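Local coordinates for protein tRNA (adenine(9)-N1)-methyltransferase (Sulfolobus acidocaldarius, PDB 5A7Z) that catalyses the S-adenosyl-L-methionine-dependent methylation of N1 of adenosine 9 in tRNA, as a SPOUT methyltransferase of the TRM10 family, at residues Q29-E33 / L34-S38; L51-K54 / M55-N59; L134-S137 / V138-K141; Q257-E260 / E261-S265. All blocks are in the same frame, centred on the assembly; numbering follows the deposited sequence.

Interaction 1 of 4, residues Q29-E33 / L34-S38; sequences QKLRE and LGISS
L31 and I36 meet where helix 22-33 stops and the chain turns out of it. The I36 amide gives its hydrogen to L31 O across 2.8 Å. One residue earlier, G35 N bonds to R32 O at 3.0 Å, from above the carbonyl plane and not on a lone pair. These two bonds back into the last turn, with the positive phi of G35, make a Schellman motif. L34 N still keeps the normal helical bond to K30 O.

The tight part is apolar. I36 has CG1 anti to its carbonyl carbon (chi1 -51°), and its CD1 reaches L31 CD2 at 4.1 Å. The backbone carbonyl of L31 also sits against I36 CB, 3.5 Å from L31 O. Both side chains are buried.

The rest of the contact is looser. K30 bends at chi2, which brings its CE to 4.0 Å from L34 CD1. The K30 ammonium goes on to E33, but the salt bridge is long, with NZ 3.9 Å from OE1. R32, E33 and G35 make up the solvent side, and all three are exposed.

L31 and I36 both rest on L62 of strand 60-75, and L31 also touches I78 of strand 78-82. K30 and L34 touch V100 of a loop. The motif thus ends helix 22-33 and leads the chain into strand 38-40 of the five-stranded sheet.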
loop_
_atom_site.group_PDB
_atom_site.type_symbol
_atom_site.label_atom_id
_atom_site.label_comp_id
_atom_site.label_asym_id
_atom_site.label_seq_id
_atom_site.Cartn_x
_atom_site.Cartn_y
_atom_site.Cartn_z
ATOM N N GLN A 29 -3.440 -0.388 -18.320
ATOM C CA GLN A 29 -4.598 -0.982 -19.022
ATOM C C GLN A 29 -5.461 0.089 -19.680
ATOM O O GLN A 29 -5.910 -0.057 -20.809
ATOM C CB GLN A 29 -5.447 -1.823 -18.056
ATOM C CG GLN A 29 -4.770 -3.143 -17.684
ATOM C CD GLN A 29 -5.642 -4.072 -16.835
ATOM O OE1 GLN A 29 -5.891 -3.817 -15.651
ATOM N NE2 GLN A 29 -6.073 -5.177 -17.432
ATOM N N LYS A 30 -5.655 1.182 -18.969
ATOM C CA LYS A 30 -6.470 2.243 -19.453
ATOM C C LYS A 30 -5.765 2.963 -20.586
ATOM O O LYS A 30 -6.386 3.327 -21.603
ATOM C CB LYS A 30 -6.779 3.193 -18.319
ATOM C CG LYS A 30 -7.609 4.377 -18.734
ATOM C CD LYS A 30 -8.917 3.945 -19.360
ATOM C CE LYS A 30 -9.730 5.148 -19.784
ATOM N NZ LYS A 30 -11.143 4.738 -19.904
ATOM N N LEU A 31 -4.478 3.218 -20.405
ATOM C CA LEU A 31 -3.711 3.940 -21.413
ATOM C C LEU A 31 -3.652 3.155 -22.726
ATOM O O LEU A 31 -3.794 3.736 -23.810
ATOM C CB LEU A 31 -2.293 4.229 -20.914
ATOM C CG LEU A 31 -2.208 5.194 -19.734
ATOM C CD1 LEU A 31 -0.901 5.019 -18.984
ATOM C CD2 LEU A 31 -2.393 6.641 -20.169
ATOM N N ARG A 32 -3.455 1.849 -22.614
ATOM C CA ARG A 32 -3.526 0.935 -23.751
ATOM C C ARG A 32 -4.882 0.960 -24.476
ATOM O O ARG A 32 -4.926 0.928 -25.675
ATOM C CB ARG A 32 -3.323 -0.482 -23.288
ATOM C CG ARG A 32 -1.913 -0.874 -22.952
ATOM C CD ARG A 32 -1.905 -2.374 -22.675
ATOM N NE ARG A 32 -0.741 -2.792 -21.920
ATOM C CZ ARG A 32 0.492 -2.833 -22.414
ATOM N NH1 ARG A 32 0.727 -2.460 -23.668
ATOM N NH2 ARG A 32 1.497 -3.251 -21.656
ATOM N N GLU A 33 -5.965 0.889 -23.728
ATOM C CA GLU A 33 -7.307 1.084 -24.275
ATOM C C GLU A 33 -7.347 2.302 -25.157
ATOM O O GLU A 33 -7.841 2.252 -26.265
ATOM C CB GLU A 33 -8.316 1.284 -23.154
ATOM C CG GLU A 33 -8.886 0.020 -22.542
ATOM C CD GLU A 33 -10.040 0.310 -21.555
ATOM O OE1 GLU A 33 -10.776 1.306 -21.765
ATOM O OE2 GLU A 33 -10.197 -0.441 -20.560
ATOM N N LEU A 34 -6.800 3.402 -24.645
ATOM C CA LEU A 34 -6.750 4.689 -25.367
ATOM C C LEU A 34 -5.695 4.792 -26.448
ATOM O O LEU A 34 -5.528 5.847 -27.028
ATOM C CB LEU A 34 -6.521 5.829 -24.376
ATOM C CG LEU A 34 -7.580 5.965 -23.287
ATOM C CD1 LEU A 34 -7.153 6.997 -22.245
ATOM C CD2 LEU A 34 -8.926 6.346 -23.918
ATOM N N GLY A 35 -4.921 3.734 -26.662
ATOM C CA GLY A 35 -3.859 3.744 -27.672
ATOM C C GLY A 35 -2.640 4.584 -27.308
ATOM O O GLY A 35 -1.856 4.940 -28.180
ATOM N N ILE A 36 -2.464 4.876 -26.022
ATOM C CA ILE A 36 -1.335 5.677 -25.544
ATOM C C ILE A 36 -0.171 4.772 -25.095
ATOM O O ILE A 36 -0.298 3.993 -24.151
ATOM C CB ILE A 36 -1.774 6.592 -24.370
ATOM C CG1 ILE A 36 -3.035 7.376 -24.782
ATOM C CG2 ILE A 36 -0.655 7.544 -23.952
ATOM C CD1 ILE A 36 -3.570 8.339 -23.751
ATOM N N SER A 37 0.967 4.953 -25.755
ATOM C CA SER A 37 2.156 4.144 -25.563
ATOM C C SER A 37 3.294 4.900 -24.952
ATOM O O SER A 37 4.322 4.308 -24.616
ATOM C CB SER A 37 2.625 3.634 -26.917
ATOM O OG SER A 37 1.827 2.570 -27.256
ATOM N N SER A 38 3.157 6.211 -24.883
ATOM C CA SER A 38 4.207 7.069 -24.359
ATOM C C SER A 38 3.607 8.239 -23.689
ATOM O O SER A 38 2.544 8.754 -24.107
ATOM C CB SER A 38 5.075 7.589 -25.501
ATOM O OG SER A 38 5.425 6.523 -26.306
#

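Interaction 2 of 4, residues L51-K54 / M55-N59; sequences LAIK and MLLKN
A52 O is gripped by two amides of the next turn. L56 N makes the stronger bond, at 2.8 Å and almost in line with the carbonyl. M55 N adds a weak one at 3.0 Å, with an N-H...O angle of 120°. M55 is selenomethionine, and its N also bonds L51 O, so one N-H is shared between two carbonyls. The spacing continues with L57 N on I53 O. It ends at K58 N on K54 O, 2.9 Å, where the donor stands above the carbonyl plane; K58 is the first residue to leave the helical course.

Two side chains carry the apolar contact. I53 and L57 lie side by side and point the same way, their CD1 methyls 3.9 Å apart. L57 CG is anti to its own carbonyl carbon (chi1 -64°), which turns the isobutyl group back along the helix toward I53. L56 instead lies over the backbone of the preceding turn, its CG 3.4 Å from A52 O.

K54 and K58 follow each other one turn apart, with their CG atoms 4.5 Å from each other. Their ammonium groups stay separate, NZ to NZ 6.4 Å. K54 NZ is paired with E44 in a salt bridge. A52 and M55 pack on F27 of helix 22-33, while I53 and L57 both face helix 122-142.

The chemistry is therefore two-sided. Aliphatic groups join helix 48-57 to its neighbours, and the two lysines put positive charge on another side, where E44 probably offsets part of it.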
loop_
_atom_site.group_PDB
_atom_site.type_symbol
_atom_site.label_atom_id
_atom_site.label_comp_id
_atom_site.label_asym_id
_atom_site.label_seq_id
_atom_site.Cartn_x
_atom_site.Cartn_y
_atom_site.Cartn_z
ATOM N N LEU A 51 2.576 8.423 -11.082
ATOM C CA LEU A 51 1.769 9.291 -11.886
ATOM C C LEU A 51 0.338 9.120 -11.469
ATOM O O LEU A 51 -0.372 10.093 -11.323
ATOM C CB LEU A 51 1.954 8.985 -13.365
ATOM C CG LEU A 51 3.409 9.075 -13.867
ATOM C CD1 LEU A 51 3.431 8.844 -15.375
ATOM C CD2 LEU A 51 4.057 10.409 -13.543
ATOM N N ALA A 52 -0.081 7.874 -11.259
ATOM C CA ALA A 52 -1.467 7.607 -10.857
ATOM C C ALA A 52 -1.802 8.350 -9.587
ATOM O O ALA A 52 -2.840 8.989 -9.499
ATOM C CB ALA A 52 -1.704 6.132 -10.668
ATOM N N ILE A 53 -0.892 8.324 -8.622
ATOM C CA ILE A 53 -1.119 8.995 -7.369
ATOM C C ILE A 53 -1.363 10.476 -7.591
ATOM O O ILE A 53 -2.267 11.055 -6.975
ATOM C CB ILE A 53 0.064 8.809 -6.369
ATOM C CG1 ILE A 53 -0.184 7.601 -5.471
ATOM C CG2 ILE A 53 0.203 10.028 -5.454
ATOM C CD1 ILE A 53 -1.452 7.722 -4.629
ATOM N N LYS A 54 -0.543 11.104 -8.430
ATOM C CA LYS A 54 -0.696 12.533 -8.670
ATOM C C LYS A 54 -2.005 12.822 -9.414
ATOM O O LYS A 54 -2.632 13.872 -9.234
ATOM C CB LYS A 54 0.501 13.075 -9.433
ATOM C CG LYS A 54 1.760 13.214 -8.564
ATOM C CD LYS A 54 2.514 14.512 -8.869
ATOM C CE LYS A 54 3.696 14.737 -7.917
ATOM N NZ LYS A 54 4.485 15.930 -8.321
HETATM N N MSE A 55 -2.427 11.883 -10.232
HETATM C CA MSE A 55 -3.622 12.081 -11.011
HETATM C C MSE A 55 -4.823 11.937 -10.120
HETATM O O MSE A 55 -5.803 12.629 -10.291
HETATM C CB MSE A 55 -3.662 11.076 -12.151
HETATM C CG MSE A 55 -4.841 11.397 -13.055
HETATM SE SE MSE A 55 -4.798 10.224 -14.630
HETATM C CE MSE A 55 -5.045 8.565 -13.583
ATOM N N LEU A 56 -4.753 11.013 -9.168
ATOM C CA LEU A 56 -5.877 10.736 -8.285
ATOM C C LEU A 56 -6.020 11.767 -7.182
ATOM O O LEU A 56 -7.126 12.074 -6.782
ATOM C CB LEU A 56 -5.728 9.366 -7.632
ATOM C CG LEU A 56 -5.957 8.159 -8.534
ATOM C CD1 LEU A 56 -5.342 6.911 -7.897
ATOM C CD2 LEU A 56 -7.446 7.955 -8.848
ATOM N N LEU A 57 -4.905 12.290 -6.688
ATOM C CA LEU A 57 -4.924 13.144 -5.501
ATOM C C LEU A 57 -4.619 14.625 -5.767
ATOM O O LEU A 57 -5.155 15.469 -5.076
ATOM C CB LEU A 57 -3.948 12.602 -4.424
ATOM C CG LEU A 57 -4.290 11.218 -3.840
ATOM C CD1 LEU A 57 -3.204 10.749 -2.875
ATOM C CD2 LEU A 57 -5.650 11.220 -3.159
ATOM N N LYS A 58 -3.765 14.943 -6.754
ATOM C CA LYS A 58 -3.118 16.283 -6.826
ATOM C C LYS A 58 -3.492 17.146 -8.027
ATOM O O LYS A 58 -2.768 18.106 -8.336
ATOM C CB LYS A 58 -1.597 16.142 -6.849
ATOM C CG LYS A 58 -0.986 15.355 -5.714
ATOM C CD LYS A 58 -1.067 16.110 -4.420
ATOM C CE LYS A 58 -0.794 15.175 -3.260
ATOM N NZ LYS A 58 0.518 14.513 -3.458
ATOM N N ASN A 59 -4.544 16.786 -8.755
ATOM C CA ASN A 59 -4.950 17.550 -9.951
ATOM C C ASN A 59 -3.934 17.557 -11.131
ATOM O O ASN A 59 -3.738 18.580 -11.810
ATOM C CB ASN A 59 -5.337 18.982 -9.573
ATOM C CG ASN A 59 -5.933 19.760 -10.751
ATOM O OD1 ASN A 59 -6.700 19.211 -11.570
ATOM N ND2 ASN A 59 -5.545 21.019 -10.874
#

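Interaction 3 of 4, residues L134-S137 / V138-K141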
loop_
_atom_site.group_PDB
_atom_site.type_symbol
_atom_site.label_atom_id
_atom_site.label_comp_id
_atom_site.label_asym_id
_atom_site.label_seq_id
_atom_site.Cartn_x
_atom_site.Cartn_y
_atom_site.Cartn_z
ATOM N N LEU A 134 1.777 8.197 9.443
ATOM C CA LEU A 134 2.862 7.760 8.593
ATOM C C LEU A 134 2.477 6.679 7.586
ATOM O O LEU A 134 3.085 6.595 6.524
ATOM C CB LEU A 134 4.027 7.238 9.459
ATOM C CG LEU A 134 4.775 8.326 10.235
ATOM C CD1 LEU A 134 5.872 7.742 11.122
ATOM C CD2 LEU A 134 5.370 9.340 9.271
ATOM N N CYS A 135 1.514 5.827 7.948
ATOM C CA CYS A 135 0.997 4.794 7.055
ATOM C C CYS A 135 0.359 5.402 5.835
ATOM O O CYS A 135 0.395 4.803 4.787
ATOM C CB CYS A 135 -0.037 3.880 7.754
ATOM S SG CYS A 135 0.693 2.734 8.959
ATOM N N LEU A 136 -0.250 6.579 5.966
ATOM C CA LEU A 136 -0.799 7.235 4.799
ATOM C C LEU A 136 0.307 7.580 3.786
ATOM O O LEU A 136 0.087 7.483 2.565
ATOM C CB LEU A 136 -1.557 8.477 5.184
ATOM C CG LEU A 136 -2.321 9.166 4.041
ATOM C CD1 LEU A 136 -3.555 8.388 3.605
ATOM C CD2 LEU A 136 -2.708 10.550 4.486
ATOM N N SER A 137 1.495 7.957 4.273
ATOM C CA SER A 137 2.641 8.232 3.352
ATOM C C SER A 137 3.179 6.964 2.737
ATOM O O SER A 137 3.483 6.933 1.569
ATOM C CB SER A 137 3.783 8.966 4.054
ATOM O OG SER A 137 3.460 10.324 4.199
ATOM N N VAL A 138 3.270 5.914 3.528
ATOM C CA VAL A 138 3.633 4.615 3.003
ATOM C C VAL A 138 2.645 4.110 1.948
ATOM O O VAL A 138 3.053 3.714 0.849
ATOM C CB VAL A 138 3.787 3.583 4.128
ATOM C CG1 VAL A 138 4.015 2.211 3.552
ATOM C CG2 VAL A 138 4.958 3.971 5.057
ATOM N N ILE A 139 1.361 4.096 2.253
ATOM C CA ILE A 139 0.398 3.526 1.286
ATOM C C ILE A 139 0.476 4.263 -0.060
ATOM O O ILE A 139 0.387 3.672 -1.132
ATOM C CB ILE A 139 -1.035 3.473 1.824
ATOM C CG1 ILE A 139 -1.821 2.330 1.156
ATOM C CG2 ILE A 139 -1.783 4.772 1.598
ATOM C CD1 ILE A 139 -1.376 0.948 1.556
ATOM N N ARG A 140 0.746 5.540 0.012
ATOM C CA ARG A 140 0.836 6.363 -1.180
ATOM C C ARG A 140 2.087 6.132 -2.021
ATOM O O ARG A 140 2.096 6.494 -3.162
ATOM C CB ARG A 140 0.736 7.813 -0.788
ATOM C CG ARG A 140 -0.684 8.236 -0.594
ATOM C CD ARG A 140 -0.737 9.671 -0.122
ATOM N NE ARG A 140 -2.113 10.056 0.121
ATOM C CZ ARG A 140 -2.496 11.256 0.552
ATOM N NH1 ARG A 140 -1.598 12.194 0.804
ATOM N NH2 ARG A 140 -3.783 11.503 0.755
ATOM N N LYS A 141 3.078 5.490 -1.434
ATOM C CA LYS A 141 4.276 5.086 -2.104
ATOM C C LYS A 141 4.062 3.832 -2.956
ATOM O O LYS A 141 4.739 3.632 -3.906
ATOM C CB LYS A 141 5.358 4.786 -1.071
ATOM C CG LYS A 141 6.435 5.802 -0.877
ATOM C CD LYS A 141 5.922 7.179 -0.637
ATOM C CE LYS A 141 6.786 7.948 0.339
ATOM N NZ LYS A 141 6.149 9.201 0.819
#
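R140 lies back over L136, one turn earlier in helix 122-142. Its CB starts 3.4 Å from L136 O. CG is anti to the carbonyl carbon of R140 (chi1 -82°), which lays it 3.3 Å from the same L136 O. CD is still near that oxygen, at 3.6 Å. Beyond it the chain is fully extended, and NE passes L136 CG at 4.0 Å. CZ meets L136 CG and CD2, and the tip atom NH2 meets L136 CD2. The leucine methyl CD2 sits 3.9 Å above the centre of one guanidinium face. It is an apolar lid on a flat cation, whose polar atoms are used elsewhere: NE forms a salt bridge with D145. With an alanine in place of this arginine, D145 would probably lose its charged mate and L136 CD2 the flat group it packs on.

The helical bonds are sound up to R140. I139 N bonds C135 O at 2.8 Å, and V138 N bonds L134 O. K141 N bonds S137 O only weakly and turns to V138 O at 2.9 Å. The K141 side chain curls back by bends at chi2 and chi3, bringing its CD to 3.3 Å from S137 O. V138 CG2 lies against L134 O.

Helix 122-142 is the crossover of a beta-alpha-beta unit between parallel strands 109-113 and 148-151. C135 and V138 face helix 242-255, touching L246 and L250. R140 carries the helix onto helix 48-57.

Interaction 4 of 4, residues Q257-E260 / E261-S265; sequences QSLE and EAIIS
The backbone of Q257 and S258 is extended, and the helix begins at L259 and runs on through 261-265. S258 stands at the N-cap. A262 N closes the first turn on S258 O at 2.6 Å. I263 N follows on L259 O at 2.8 Å. I264 N then takes E260 O at 3.1 Å.

Q257 comes before the cap, and its side chain reaches forward beside the first turn. OE1 lies 3.5 Å from A262 CA, and NE2 is 3.8 Å from E261 CB. Q257 and E261 cross at about a right angle, their amide and carboxylate planes 37° apart. Q257 OE1 also has a weak hydrogen bond from R251 of helix 242-255. Were Q257 cut back to an alanine, the side of A262 would probably lose its cover and R251 a weak acceptor.

This short helix lies at the C-terminal end of the modelled chain of this TRM10-type methyltransferase and packs on helix 242-255. A262 touches R251 and V252, and L259 touches I248. D188 accepts a hydrogen bond from L259 N at the start of the helix.

L259 and I263 form the apolar pair. L259 CG lies anti to the backbone N (chi1 -179°), and L259 CD1 meets I263 CD1 at 3.8 Å. Nearer the cap, E261 CG rests on S258 CB.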
loop_
_atom_site.group_PDB
_atom_site.type_symbol
_atom_site.label_atom_id
_atom_site.label_comp_id
_atom_site.label_asym_id
_atom_site.label_seq_id
_atom_site.Cartn_x
_atom_site.Cartn_y
_atom_site.Cartn_z
ATOM N N GLN A 257 10.128 -7.669 -3.605
ATOM C CA GLN A 257 11.292 -7.739 -2.827
ATOM C C GLN A 257 11.252 -8.967 -1.962
ATOM O O GLN A 257 10.192 -9.468 -1.571
ATOM C CB GLN A 257 11.444 -6.505 -1.973
ATOM C CG GLN A 257 12.744 -5.789 -2.214
ATOM C CD GLN A 257 13.052 -4.743 -1.176
ATOM O OE1 GLN A 257 12.166 -4.254 -0.488
ATOM N NE2 GLN A 257 14.333 -4.400 -1.047
ATOM N N SER A 258 12.441 -9.484 -1.717
ATOM C CA SER A 258 12.678 -10.461 -0.678
ATOM C C SER A 258 12.217 -9.913 0.705
ATOM O O SER A 258 12.455 -8.736 1.048
ATOM C CB SER A 258 14.180 -10.760 -0.677
ATOM O OG SER A 258 14.509 -11.671 0.294
ATOM N N LEU A 259 11.568 -10.761 1.486
ATOM C CA LEU A 259 11.227 -10.434 2.864
ATOM C C LEU A 259 12.473 -10.022 3.626
ATOM O O LEU A 259 12.514 -8.957 4.245
ATOM C CB LEU A 259 10.585 -11.644 3.545
ATOM C CG LEU A 259 10.142 -11.429 4.998
ATOM C CD1 LEU A 259 9.511 -10.063 5.189
ATOM C CD2 LEU A 259 9.174 -12.518 5.434
ATOM N N GLU A 260 13.521 -10.830 3.513
ATOM C CA GLU A 260 14.810 -10.506 4.110
ATOM C C GLU A 260 15.305 -9.105 3.734
ATOM O O GLU A 260 15.760 -8.355 4.597
ATOM C CB GLU A 260 15.857 -11.552 3.723
ATOM C CG GLU A 260 17.218 -11.334 4.361
ATOM C CD GLU A 260 18.215 -12.416 3.994
ATOM O OE1 GLU A 260 17.852 -13.318 3.208
ATOM O OE2 GLU A 260 19.360 -12.365 4.490
ATOM N N GLU A 261 15.224 -8.755 2.451
ATOM C CA GLU A 261 15.740 -7.467 1.989
ATOM C C GLU A 261 14.785 -6.347 2.297
ATOM O O GLU A 261 15.198 -5.197 2.444
ATOM C CB GLU A 261 15.993 -7.496 0.478
ATOM C CG GLU A 261 17.045 -8.514 0.046
ATOM C CD GLU A 261 18.484 -7.976 0.112
ATOM O OE1 GLU A 261 18.991 -7.661 1.237
ATOM O OE2 GLU A 261 19.118 -7.897 -0.973
ATOM N N ALA A 262 13.494 -6.674 2.314
ATOM C CA ALA A 262 12.478 -5.709 2.692
ATOM C C ALA A 262 12.719 -5.310 4.143
ATOM O O ALA A 262 12.697 -4.142 4.482
ATOM C CB ALA A 262 11.090 -6.305 2.507
ATOM N N ILE A 263 12.989 -6.291 4.998
ATOM C CA ILE A 263 13.220 -5.988 6.396
ATOM C C ILE A 263 14.474 -5.163 6.536
ATOM O O ILE A 263 14.478 -4.168 7.264
ATOM C CB ILE A 263 13.341 -7.242 7.271
ATOM C CG1 ILE A 263 12.029 -7.983 7.335
ATOM C CG2 ILE A 263 13.743 -6.862 8.693
ATOM C CD1 ILE A 263 12.159 -9.405 7.846
ATOM N N ILE A 264 15.530 -5.563 5.823
ATOM C CA ILE A 264 16.818 -4.850 5.869
ATOM C C ILE A 264 16.603 -3.389 5.525
ATOM O O ILE A 264 17.007 -2.505 6.273
ATOM C CB ILE A 264 17.867 -5.453 4.879
ATOM C CG1 ILE A 264 18.372 -6.832 5.356
ATOM C CG2 ILE A 264 19.038 -4.494 4.683
ATOM C CD1 ILE A 264 18.644 -6.921 6.831
ATOM N N SER A 265 15.951 -3.133 4.400
ATOM C CA SER A 265 15.826 -1.766 3.901
ATOM C C SER A 265 15.122 -0.823 4.907
ATOM O O SER A 265 15.251 0.395 4.798
ATOM C CB SER A 265 15.112 -1.753 2.547
ATOM O OG SER A 265 13.938 -2.542 2.579
#

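How the interactions relate
All four contacts are local and partly buried. Interaction 3 has its centre nearest the chain centre, about 7 Å away; interactions 2 and 4 follow at about 15 and 16 Å, and interaction 1 is farthest out at about 24 Å. Interactions 2 and 3 touch: L57 CD1 lies 3.3 Å from R140 NE, so helix 48-57 packs directly on helix 122-142, probably where the N-terminal part meets the methyltransferase fold. Interaction 1 is a helix end and interaction 4 a helix start. Interactions 1 and 2 both involve helix 22-33; interactions 3 and 4 both pack on helix 242-255. Leucine and isoleucine pairs hold 1, 2 and 4, whereas 3 rests on an arginine over a leucine.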